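Long-range contacts in uncharacterized protein (PDB 6ANS), which is of unknown function but carries two DUF1214 family regions and binds a sodium ion in the crystal: residues A88-F93 with I210-A215; E121-G126 with S167-L172; E289-D294 with P376-V381; W304-N309 with N351-A356. All blocks are in the same frame, centred on the assembly; numbering follows the deposited sequence. Where two conformers were deposited one is given.

Contact 1 (A88-F93 with I210-A215); sequences AWPGFF and IERIDA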
# COMPACT_ATOMS: atom_id res chain seq x y z
N ALA A 88 1.97 -20.46 -3.96
CA ALA A 88 1.43 -21.35 -2.93
C ALA A 88 0.59 -20.60 -1.91
O ALA A 88 -0.21 -21.22 -1.19
CB ALA A 88 2.56 -22.08 -2.20
N TRP A 89 0.74 -19.28 -1.83
CA TRP A 89 0.07 -18.47 -0.82
C TRP A 89 -0.46 -17.19 -1.46
O TRP A 89 0.02 -16.09 -1.18
CB TRP A 89 1.00 -18.18 0.36
CG TRP A 89 1.26 -19.43 1.14
CD1 TRP A 89 2.35 -20.24 1.07
CD2 TRP A 89 0.36 -20.04 2.08
NE1 TRP A 89 2.20 -21.31 1.93
CE2 TRP A 89 0.99 -21.21 2.56
CE3 TRP A 89 -0.91 -19.71 2.56
CZ2 TRP A 89 0.40 -22.04 3.50
CZ3 TRP A 89 -1.50 -20.55 3.50
CH2 TRP A 89 -0.85 -21.70 3.96
N PRO A 90 -1.44 -17.31 -2.35
CA PRO A 90 -1.92 -16.13 -3.07
C PRO A 90 -2.65 -15.19 -2.12
O PRO A 90 -3.22 -15.60 -1.10
CB PRO A 90 -2.87 -16.72 -4.11
CG PRO A 90 -3.40 -17.97 -3.46
CD PRO A 90 -2.20 -18.52 -2.70
N GLY A 91 -2.63 -13.91 -2.47
CA GLY A 91 -3.44 -12.92 -1.79
C GLY A 91 -3.69 -11.75 -2.71
O GLY A 91 -2.88 -11.45 -3.60
N PHE A 92 -4.84 -11.11 -2.53
CA PHE A 92 -5.18 -9.93 -3.32
C PHE A 92 -4.43 -8.69 -2.84
O PHE A 92 -4.23 -8.49 -1.64
CB PHE A 92 -6.69 -9.68 -3.27
CG PHE A 92 -7.49 -10.64 -4.10
CD1 PHE A 92 -7.29 -10.73 -5.48
CD2 PHE A 92 -8.46 -11.44 -3.52
CE1 PHE A 92 -8.04 -11.61 -6.26
CE2 PHE A 92 -9.21 -12.33 -4.29
CZ PHE A 92 -9.00 -12.41 -5.66
N PHE A 93 -4.02 -7.86 -3.78
CA PHE A 93 -3.66 -6.47 -3.50
C PHE A 93 -4.24 -5.65 -4.64
O PHE A 93 -4.73 -6.20 -5.63
CB PHE A 93 -2.14 -6.28 -3.38
CG PHE A 93 -1.42 -6.46 -4.68
CD1 PHE A 93 -1.09 -7.73 -5.14
CD2 PHE A 93 -1.09 -5.36 -5.47
CE1 PHE A 93 -0.43 -7.91 -6.35
CE2 PHE A 93 -0.42 -5.53 -6.70
CZ PHE A 93 -0.10 -6.82 -7.13
N ILE A 210 -8.72 -15.54 -1.99
CA ILE A 210 -8.16 -16.53 -2.90
C ILE A 210 -7.27 -17.47 -2.10
O ILE A 210 -6.46 -17.01 -1.28
CB ILE A 210 -7.39 -15.88 -4.07
CG1 ILE A 210 -6.87 -16.96 -5.03
CG2 ILE A 210 -6.27 -14.94 -3.56
CD1 ILE A 210 -6.23 -16.42 -6.26
N GLU A 211 -7.41 -18.77 -2.33
CA GLU A 211 -6.55 -19.74 -1.68
C GLU A 211 -6.23 -20.87 -2.66
O GLU A 211 -6.95 -21.10 -3.63
CB GLU A 211 -7.20 -20.29 -0.42
CG GLU A 211 -8.49 -21.04 -0.68
CD GLU A 211 -9.31 -21.29 0.58
OE1 GLU A 211 -8.77 -21.09 1.70
OE2 GLU A 211 -10.48 -21.69 0.46
N ARG A 212 -5.15 -21.58 -2.37
CA ARG A 212 -4.85 -22.80 -3.11
C ARG A 212 -5.86 -23.88 -2.74
O ARG A 212 -6.31 -23.96 -1.60
CB ARG A 212 -3.45 -23.29 -2.78
CG ARG A 212 -2.37 -22.58 -3.54
CD ARG A 212 -2.26 -23.18 -4.91
NE ARG A 212 -1.70 -24.53 -4.86
CZ ARG A 212 -0.40 -24.79 -4.83
NH1 ARG A 212 0.48 -23.79 -4.82
NH2 ARG A 212 0.03 -26.05 -4.79
N ILE A 213 -6.23 -24.69 -3.73
CA ILE A 213 -7.29 -25.66 -3.48
C ILE A 213 -6.82 -26.74 -2.53
O ILE A 213 -7.55 -27.14 -1.61
CB ILE A 213 -7.84 -26.25 -4.80
CG1 ILE A 213 -8.92 -25.33 -5.37
CG2 ILE A 213 -8.32 -27.68 -4.61
CD1 ILE A 213 -9.62 -25.90 -6.60
N ASP A 214 -5.61 -27.25 -2.71
CA ASP A 214 -5.12 -28.27 -1.80
C ASP A 214 -4.41 -27.60 -0.63
O ASP A 214 -3.63 -26.67 -0.83
CB ASP A 214 -4.21 -29.28 -2.51
CG ASP A 214 -4.98 -30.50 -2.98
OD1 ASP A 214 -5.95 -30.88 -2.29
OD2 ASP A 214 -4.64 -31.08 -4.04
N ALA A 215 -4.73 -28.06 0.58
CA ALA A 215 -4.19 -27.46 1.79
C ALA A 215 -2.67 -27.38 1.72
O ALA A 215 -1.99 -28.37 1.45
CB ALA A 215 -4.64 -28.28 3.00
O HOH W 1 -3.39 -20.79 -0.22
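Ile210 sits over the ring of Phe92 and against Pro90. Its CG2 methyl approaches the Phe92 ring from above one face, offset toward the rim, at 4.2 Å from the ring centroid and 17° off the normal. This is a CH-pi contact, and the two side chains cross at about a right angle. CG1 of Ile210 lies anti to the backbone N (chi1 -178°), which turns it toward Pro90, whose ring it passes at a slant, CG1 to Pro90 CG 3.9 Å. CG2 reaches Pro90 CB at 3.9 Å as well. The two segments run in opposite directions. The loop 88-93, between helix 60-83 and strand 109-115, lies against strand 207-212, an outer strand of a mixed four-stranded sheet, without pairing its backbone to it. Arg212 crosses Pro90 at about a right angle. Its chain bends at chi2 and chi3 and carries NH1 back to Ala88, 3.2 Å from Ala88 CA. The hydrogen bond of NH1 goes to Gly87 O. One water bridges the backbones: it accepts from Arg212 N at 2.9 Å and donates a weak bond to Ala88 O. Elsewhere on the loop, Trp89 meets His320 of the second subunit edge-to-face.

Contact 2 (E121-G126 with S167-L172); sequences EYRVTG and SVEIVL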
# COMPACT_ATOMS: atom_id res chain seq x y z
N GLU A 121 -4.24 -25.05 -8.77
CA GLU A 121 -5.66 -24.72 -8.78
C GLU A 121 -6.01 -23.84 -7.59
O GLU A 121 -5.45 -23.99 -6.50
CB GLU A 121 -6.50 -25.99 -8.77
CG GLU A 121 -6.23 -26.90 -9.98
CD GLU A 121 -7.21 -28.05 -10.06
OE1 GLU A 121 -7.38 -28.76 -9.05
OE2 GLU A 121 -7.82 -28.24 -11.13
N TYR A 122 -6.95 -22.91 -7.80
CA TYR A 122 -7.30 -21.91 -6.81
C TYR A 122 -8.82 -21.81 -6.66
O TYR A 122 -9.57 -22.00 -7.62
CB TYR A 122 -6.72 -20.52 -7.18
CG TYR A 122 -5.21 -20.55 -7.28
CD1 TYR A 122 -4.41 -20.19 -6.21
CD2 TYR A 122 -4.60 -20.98 -8.45
CE1 TYR A 122 -3.02 -20.24 -6.31
CE2 TYR A 122 -3.22 -21.05 -8.56
CZ TYR A 122 -2.44 -20.68 -7.49
OH TYR A 122 -1.08 -20.75 -7.62
N ARG A 123 -9.24 -21.49 -5.45
CA ARG A 123 -10.63 -21.20 -5.12
C ARG A 123 -10.73 -19.72 -4.73
O ARG A 123 -10.00 -19.26 -3.85
CB ARG A 123 -11.10 -22.07 -3.97
CG ARG A 123 -12.58 -22.35 -3.95
CD ARG A 123 -13.00 -23.02 -2.64
NE ARG A 123 -12.01 -23.97 -2.15
CZ ARG A 123 -11.95 -25.25 -2.52
NH1 ARG A 123 -12.81 -25.73 -3.41
NH2 ARG A 123 -11.01 -26.04 -2.01
N VAL A 124 -11.63 -19.00 -5.40
CA VAL A 124 -11.97 -17.63 -5.03
C VAL A 124 -13.36 -17.68 -4.40
O VAL A 124 -14.31 -18.17 -5.03
CB VAL A 124 -11.95 -16.68 -6.23
CG1 VAL A 124 -12.42 -15.30 -5.80
CG2 VAL A 124 -10.56 -16.61 -6.84
N THR A 125 -13.45 -17.23 -3.14
CA THR A 125 -14.68 -17.31 -2.36
C THR A 125 -15.00 -15.95 -1.74
O THR A 125 -14.19 -15.02 -1.77
CB THR A 125 -14.60 -18.37 -1.26
OG1 THR A 125 -13.44 -18.14 -0.44
CG2 THR A 125 -14.50 -19.76 -1.86
N GLY A 126 -16.19 -15.86 -1.18
CA GLY A 126 -16.61 -14.71 -0.41
C GLY A 126 -18.03 -14.32 -0.76
O GLY A 126 -18.81 -15.12 -1.28
N SER A 167 -23.27 -16.18 -1.65
CA SER A 167 -21.84 -16.43 -1.67
C SER A 167 -21.33 -16.64 -3.08
O SER A 167 -22.09 -16.85 -4.03
CB SER A 167 -21.47 -17.65 -0.82
OG SER A 167 -22.05 -18.81 -1.35
N VAL A 168 -20.01 -16.62 -3.20
CA VAL A 168 -19.33 -16.75 -4.47
C VAL A 168 -18.33 -17.88 -4.33
O VAL A 168 -17.58 -17.93 -3.35
CB VAL A 168 -18.61 -15.44 -4.85
CG1 VAL A 168 -17.68 -15.66 -6.01
CG2 VAL A 168 -19.61 -14.36 -5.17
N GLU A 169 -18.31 -18.76 -5.32
CA GLU A 169 -17.39 -19.89 -5.40
C GLU A 169 -16.86 -19.95 -6.83
O GLU A 169 -17.61 -20.28 -7.76
CB GLU A 169 -18.11 -21.18 -5.01
CG GLU A 169 -17.36 -22.46 -5.29
CD GLU A 169 -16.31 -22.77 -4.26
OE1 GLU A 169 -16.03 -21.90 -3.43
OE2 GLU A 169 -15.78 -23.90 -4.28
N ILE A 170 -15.57 -19.67 -7.01
CA ILE A 170 -14.95 -19.61 -8.33
C ILE A 170 -13.67 -20.42 -8.30
O ILE A 170 -12.85 -20.26 -7.39
CB ILE A 170 -14.69 -18.16 -8.74
CG1 ILE A 170 -16.01 -17.42 -8.91
CG2 ILE A 170 -13.84 -18.07 -10.00
CD1 ILE A 170 -15.88 -15.95 -8.90
N VAL A 171 -13.48 -21.29 -9.30
CA VAL A 171 -12.29 -22.13 -9.38
C VAL A 171 -11.45 -21.69 -10.58
O VAL A 171 -11.96 -21.56 -11.70
CB VAL A 171 -12.63 -23.62 -9.46
CG1 VAL A 171 -11.35 -24.44 -9.50
CG2 VAL A 171 -13.45 -24.03 -8.26
N LEU A 172 -10.17 -21.46 -10.33
CA LEU A 172 -9.18 -21.17 -11.35
C LEU A 172 -8.42 -22.46 -11.60
O LEU A 172 -7.87 -23.05 -10.66
CB LEU A 172 -8.24 -20.06 -10.87
CG LEU A 172 -8.61 -18.58 -11.00
CD1 LEU A 172 -10.02 -18.29 -10.58
CD2 LEU A 172 -7.61 -17.72 -10.17
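The guanidinium of Arg123 and the carboxylate of Glu169 lie nearly coplanar, 11° apart. OE2 of Glu169 stands at the guanidinium edge, 3.6 Å from Arg123 NH1, in a salt bridge. Glu169 bends at chi2 (79°), which brings its carboxylate toward Arg123 and Thr125 on the neighbouring strand. There OE1 comes 3.3 Å from Arg123 CD and also touches the CG2 methyl of Thr125. The Tyr122 ring has Leu172 O at its edge, near the ring plane. Its OH bonds outside the pair, to Gly87 O and Asp117 N. The backbones form an antiparallel ladder. Tyr122 with Leu172, Val124 with Ile170 and Gly126 with Val168 are hydrogen-bonded pairs. The bond from Val124 N to Ile170 O is nearly straight, 2.7 Å and 173°. The one from Gly126 N to Val168 O is weak. On the face opposite Arg123 and Glu169, Val124 and Ile170 meet CB to CB at 4.0 Å, and Val124 CG2 packs on Leu172 CD1. Strands 122-125 and 167-173 are the two central strands of a mixed four-stranded sheet. Strand 207-212 flanks 122-125, and strand 181-183 runs parallel beside 167-173. Leu191 of strand 188-196, in an antiparallel sheet, packs on Val124 and Leu172.

Contact 3 (E289-D294 with P376-V381); sequences EALVID and PRTRVV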
# COMPACT_ATOMS: atom_id res chain seq x y z
N GLU A 289 -9.48 27.63 -23.01
CA GLU A 289 -10.05 26.70 -23.97
C GLU A 289 -10.78 25.55 -23.27
O GLU A 289 -10.48 25.19 -22.13
CB GLU A 289 -8.97 26.12 -24.88
CG GLU A 289 -8.34 27.16 -25.80
CD GLU A 289 -7.23 26.58 -26.64
OE1 GLU A 289 -6.51 25.71 -26.13
OE2 GLU A 289 -7.10 26.98 -27.82
N ALA A 290 -11.74 24.98 -23.99
CA ALA A 290 -12.47 23.82 -23.52
C ALA A 290 -12.56 22.81 -24.65
O ALA A 290 -12.62 23.18 -25.83
CB ALA A 290 -13.87 24.20 -23.03
N LEU A 291 -12.55 21.54 -24.29
CA LEU A 291 -12.76 20.45 -25.23
C LEU A 291 -14.19 19.95 -25.07
O LEU A 291 -14.56 19.47 -23.99
CB LEU A 291 -11.77 19.31 -24.98
CG LEU A 291 -11.86 18.18 -26.01
CD1 LEU A 291 -11.40 18.64 -27.39
CD2 LEU A 291 -11.08 16.97 -25.55
N VAL A 292 -14.97 20.06 -26.13
CA VAL A 292 -16.37 19.65 -26.12
C VAL A 292 -16.47 18.28 -26.76
O VAL A 292 -16.18 18.12 -27.96
CB VAL A 292 -17.26 20.66 -26.87
CG1 VAL A 292 -18.73 20.24 -26.78
CG2 VAL A 292 -17.03 22.07 -26.32
N ILE A 293 -16.89 17.29 -25.98
CA ILE A 293 -17.05 15.91 -26.43
C ILE A 293 -18.54 15.61 -26.53
O ILE A 293 -19.30 15.94 -25.61
CB ILE A 293 -16.36 14.92 -25.48
CG1 ILE A 293 -14.93 15.38 -25.15
CG2 ILE A 293 -16.36 13.51 -26.05
CD1 ILE A 293 -14.27 14.57 -24.05
N ASP A 294 -18.95 14.97 -27.63
CA ASP A 294 -20.35 14.68 -27.89
C ASP A 294 -20.51 13.26 -28.41
O ASP A 294 -19.74 12.82 -29.27
CB ASP A 294 -20.95 15.62 -28.94
CG ASP A 294 -21.24 16.99 -28.40
OD1 ASP A 294 -22.14 17.12 -27.56
OD2 ASP A 294 -20.55 17.94 -28.82
N PRO A 376 -17.39 9.12 -30.02
CA PRO A 376 -17.49 10.54 -29.69
C PRO A 376 -16.83 11.43 -30.75
O PRO A 376 -15.81 11.07 -31.35
CB PRO A 376 -16.76 10.65 -28.35
CG PRO A 376 -16.73 9.25 -27.80
CD PRO A 376 -16.63 8.37 -29.01
N ARG A 377 -17.43 12.59 -30.97
CA ARG A 377 -16.80 13.67 -31.69
C ARG A 377 -16.36 14.73 -30.69
O ARG A 377 -16.87 14.82 -29.57
CB ARG A 377 -17.75 14.29 -32.73
CG ARG A 377 -19.11 14.70 -32.19
CD ARG A 377 -20.09 15.04 -33.33
NE ARG A 377 -21.43 15.34 -32.84
CZ ARG A 377 -21.78 16.51 -32.31
NH1 ARG A 377 -20.89 17.49 -32.23
NH2 ARG A 377 -23.02 16.71 -31.88
N THR A 378 -15.37 15.53 -31.10
CA THR A 378 -14.78 16.54 -30.23
C THR A 378 -14.59 17.83 -31.02
O THR A 378 -14.48 17.82 -32.25
CB THR A 378 -13.42 16.11 -29.68
OG1 THR A 378 -12.46 16.09 -30.75
CG2 THR A 378 -13.50 14.71 -29.04
N ARG A 379 -14.54 18.94 -30.29
CA ARG A 379 -14.10 20.21 -30.86
C ARG A 379 -13.59 21.10 -29.73
O ARG A 379 -14.01 20.95 -28.58
CB ARG A 379 -15.21 20.90 -31.66
CG ARG A 379 -16.35 21.44 -30.83
CD ARG A 379 -17.51 21.88 -31.73
NE ARG A 379 -18.50 22.65 -30.99
CZ ARG A 379 -19.47 22.11 -30.25
NH1 ARG A 379 -19.55 20.79 -30.15
NH2 ARG A 379 -20.33 22.89 -29.60
N VAL A 380 -12.63 21.96 -30.06
CA VAL A 380 -12.06 22.91 -29.12
C VAL A 380 -12.71 24.27 -29.31
O VAL A 380 -12.79 24.78 -30.44
CB VAL A 380 -10.53 23.01 -29.28
CG1 VAL A 380 -9.98 24.07 -28.33
CG2 VAL A 380 -9.88 21.65 -29.00
N VAL A 381 -13.18 24.87 -28.22
CA VAL A 381 -13.77 26.20 -28.23
C VAL A 381 -13.18 27.01 -27.09
O VAL A 381 -12.45 26.50 -26.24
CB VAL A 381 -15.30 26.18 -28.14
CG1 VAL A 381 -15.90 25.29 -29.23
CG2 VAL A 381 -15.72 25.70 -26.75
O HOH W 2 -18.17 18.08 -29.94
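Pro376 opens the second segment with its CB against Ile293 CG2, 3.7 Å away, the two side chains lying side by side. From Arg377 onward the chain pairs with 289-294 as an antiparallel beta ladder at the outer strand of a mixed four-stranded sheet. Asp294, Val292 and Ala290 form hydrogen-bonded pairs with Arg377, Arg379 and Val381. Arg377 extends from CG to NE and lays its guanidinium over Asp294, with Asp294 CB 3.6 Å above the centre of the plane. The carboxylate is stacked on it at 27°. Asp294 OD2 is 3.5 Å from Arg377 NH1, but well out of the guanidinium plane, so this salt bridge rests on charge alone. Arg377 NH2 has a further salt bridge, to Asp296. Thr378 turns to the other face, beside Ile293 and Leu291, and its OG1 bonds to Asn257 O. Arg379 has CG between its backbone N and carbonyl carbon (chi1 69°) and an extended chain, which runs beside Val292. One guanidinium face lies over Val292 CB. Val380 returns to the Leu291 face, where its CG2 meets Leu291 CD1 at 3.7 Å. Val381 places CG2 against Val292 CG2, and Leu386 of helix 383-389 packs on both residues. Asp294 is the shared acid of the two arginines. Its OD1 bonds to Thr339 OG1. Its OD2 lies in plane at the edge of the Arg379 guanidinium, 3.3 Å from Arg379 NH1 in a salt bridge with a weak hydrogen bond, and accepts from a water at 2.6 Å that also donates to Val292 O.

Contact 4 (W304-N309 with N351-A356); sequences WNVQLN and NWLDTA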
# COMPACT_ATOMS: atom_id res chain seq x y z
N TRP A 304 -20.63 2.84 -18.84
CA TRP A 304 -19.73 3.64 -19.66
C TRP A 304 -19.16 4.74 -18.79
O TRP A 304 -19.78 5.14 -17.81
CB TRP A 304 -20.45 4.20 -20.90
CG TRP A 304 -21.40 5.37 -20.66
CD1 TRP A 304 -22.76 5.30 -20.51
CD2 TRP A 304 -21.06 6.76 -20.61
NE1 TRP A 304 -23.28 6.56 -20.34
CE2 TRP A 304 -22.26 7.47 -20.40
CE3 TRP A 304 -19.86 7.47 -20.72
CZ2 TRP A 304 -22.29 8.86 -20.29
CZ3 TRP A 304 -19.89 8.85 -20.60
CH2 TRP A 304 -21.10 9.53 -20.39
N ASN A 305 -17.98 5.22 -19.15
CA ASN A 305 -17.45 6.39 -18.47
C ASN A 305 -16.41 7.05 -19.37
O ASN A 305 -16.07 6.53 -20.44
CB ASN A 305 -16.88 6.05 -17.08
CG ASN A 305 -15.57 5.25 -17.10
OD1 ASN A 305 -15.08 4.78 -18.15
ND2 ASN A 305 -15.02 5.03 -15.91
N VAL A 306 -15.94 8.20 -18.93
CA VAL A 306 -14.84 8.91 -19.56
C VAL A 306 -14.03 9.56 -18.44
O VAL A 306 -14.59 10.09 -17.48
CB VAL A 306 -15.33 9.93 -20.60
CG1 VAL A 306 -16.29 10.94 -19.95
CG2 VAL A 306 -14.15 10.63 -21.27
N GLN A 307 -12.70 9.50 -18.55
CA GLN A 307 -11.84 9.98 -17.49
C GLN A 307 -10.74 10.85 -18.06
O GLN A 307 -10.29 10.64 -19.19
CB GLN A 307 -11.21 8.82 -16.71
CG GLN A 307 -10.27 7.96 -17.58
CD GLN A 307 -9.69 6.79 -16.80
OE1 GLN A 307 -10.36 5.78 -16.63
NE2 GLN A 307 -8.45 6.93 -16.34
N LEU A 308 -10.28 11.81 -17.26
CA LEU A 308 -9.19 12.69 -17.64
C LEU A 308 -7.93 12.24 -16.90
O LEU A 308 -7.98 11.95 -15.71
CB LEU A 308 -9.54 14.14 -17.33
CG LEU A 308 -8.79 15.17 -18.20
CD1 LEU A 308 -9.23 15.02 -19.67
CD2 LEU A 308 -9.01 16.60 -17.70
N ASN A 309 -6.81 12.15 -17.63
CA ASN A 309 -5.54 11.66 -17.12
C ASN A 309 -4.43 12.67 -17.36
O ASN A 309 -4.55 13.56 -18.20
CB ASN A 309 -5.08 10.34 -17.79
CG ASN A 309 -6.20 9.30 -17.88
OD1 ASN A 309 -7.04 9.19 -16.99
ND2 ASN A 309 -6.16 8.50 -18.95
N ASN A 351 -21.96 18.38 -17.96
CA ASN A 351 -21.05 17.34 -17.50
C ASN A 351 -19.61 17.80 -17.73
O ASN A 351 -19.28 18.31 -18.81
CB ASN A 351 -21.31 16.03 -18.25
CG ASN A 351 -22.76 15.59 -18.15
OD1 ASN A 351 -23.32 15.55 -17.06
ND2 ASN A 351 -23.36 15.23 -19.28
N TRP A 352 -18.77 17.63 -16.72
CA TRP A 352 -17.51 18.36 -16.66
C TRP A 352 -16.35 17.46 -16.25
O TRP A 352 -16.47 16.66 -15.32
CB TRP A 352 -17.65 19.52 -15.66
CG TRP A 352 -16.42 20.32 -15.44
CD1 TRP A 352 -15.57 20.81 -16.39
CD2 TRP A 352 -15.89 20.73 -14.17
NE1 TRP A 352 -14.55 21.51 -15.79
CE2 TRP A 352 -14.72 21.47 -14.43
CE3 TRP A 352 -16.29 20.55 -12.85
CZ2 TRP A 352 -13.95 22.04 -13.41
CZ3 TRP A 352 -15.53 21.11 -11.84
CH2 TRP A 352 -14.36 21.84 -12.13
N LEU A 353 -15.23 17.60 -16.96
CA LEU A 353 -13.95 17.04 -16.54
C LEU A 353 -12.99 18.19 -16.24
O LEU A 353 -12.69 19.00 -17.12
CB LEU A 353 -13.37 16.11 -17.62
CG LEU A 353 -14.26 14.93 -18.03
CD1 LEU A 353 -13.60 14.10 -19.11
CD2 LEU A 353 -14.65 14.05 -16.82
N ASP A 354 -12.51 18.26 -14.99
CA ASP A 354 -11.66 19.35 -14.51
C ASP A 354 -10.22 19.11 -14.95
O ASP A 354 -9.64 18.06 -14.65
CB ASP A 354 -11.75 19.42 -12.98
CG ASP A 354 -10.99 20.60 -12.39
OD1 ASP A 354 -10.18 21.25 -13.09
OD2 ASP A 354 -11.19 20.86 -11.18
N THR A 355 -9.62 20.08 -15.65
CA THR A 355 -8.23 19.90 -16.09
C THR A 355 -7.24 19.98 -14.93
O THR A 355 -6.09 19.54 -15.09
CB THR A 355 -7.85 20.93 -17.17
OG1 THR A 355 -8.11 22.26 -16.71
CG2 THR A 355 -8.60 20.64 -18.48
N ALA A 356 -7.65 20.50 -13.78
CA ALA A 356 -6.89 20.34 -12.53
C ALA A 356 -5.44 20.80 -12.67
O ALA A 356 -4.50 20.12 -12.26
CB ALA A 356 -6.96 18.88 -12.06
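Leu353 and Leu308 face each other between two strands that run roughly the same way, their short axes 25° apart and 7.5 Å at closest approach. The strands share no backbone bonds, and the contact is made by apolar side chains. Leu353 has CG anti to its carbonyl carbon (chi1 -58°), which brings the branch toward strand 303-309. CD1 meets Val306 CG2 at 4.1 Å. CD2 lies near Val306 O at 4.0 Å. Val306 contributes that methyl because CG2 is anti to the backbone N. Its other methyl, CG1, stands between N and the carbonyl carbon. Leu308 and Leu353 meet at their CB atoms, 4.3 Å apart. The Leu308 chain then leans toward the end of the other strand, with chi1 at -155°. Its CD2 comes 3.4 Å from Asp354 O and also touches Thr355 CA and CG2. Past this point an Asx turn ends the segment, with Ala356 N donating to Asp354 OD1 at 2.7 Å from above the carboxylate plane. Gln307 points the other way, and its NE2 donates to Asn309 OD1 and to Asp105 O. A sodium ion and a phosphate, the latter probably from the crystallisation liquor, each lie about 6 Å from this side chain. Ile363 and Val342 pack on Leu308, Val340 and Val325 on Leu353. Such apolar packing, without backbone pairing, is characteristic of the interior between two beta-sheets, here an antiparallel one and a mixed one.

Contacts 1 and 2 lie on one side of the chain's centre, contacts 3 and 4 on the other. Contacts 1 and 2 share a sheet: strands 207-212 and 122-125 are neighbours, joined by a backbone hydrogen bond from Arg123 N to Glu211 O, 2.9 Å. Contacts 3 and 4 reach one sheet too, through its two outermost strands, 377-382 and 351-354, with centres about 12 Å apart. Contacts 2 and 3 are antiparallel ladders in mixed sheets of the same strand order, 3-2-1-4, contact 2 between the two central strands and contact 3 at an edge. Both are partly buried and carry charged pairs on one face. Contact 4 is buried and apolar. Contact 1 is a surface contact in which a loop meets an outer strand through packing and a water.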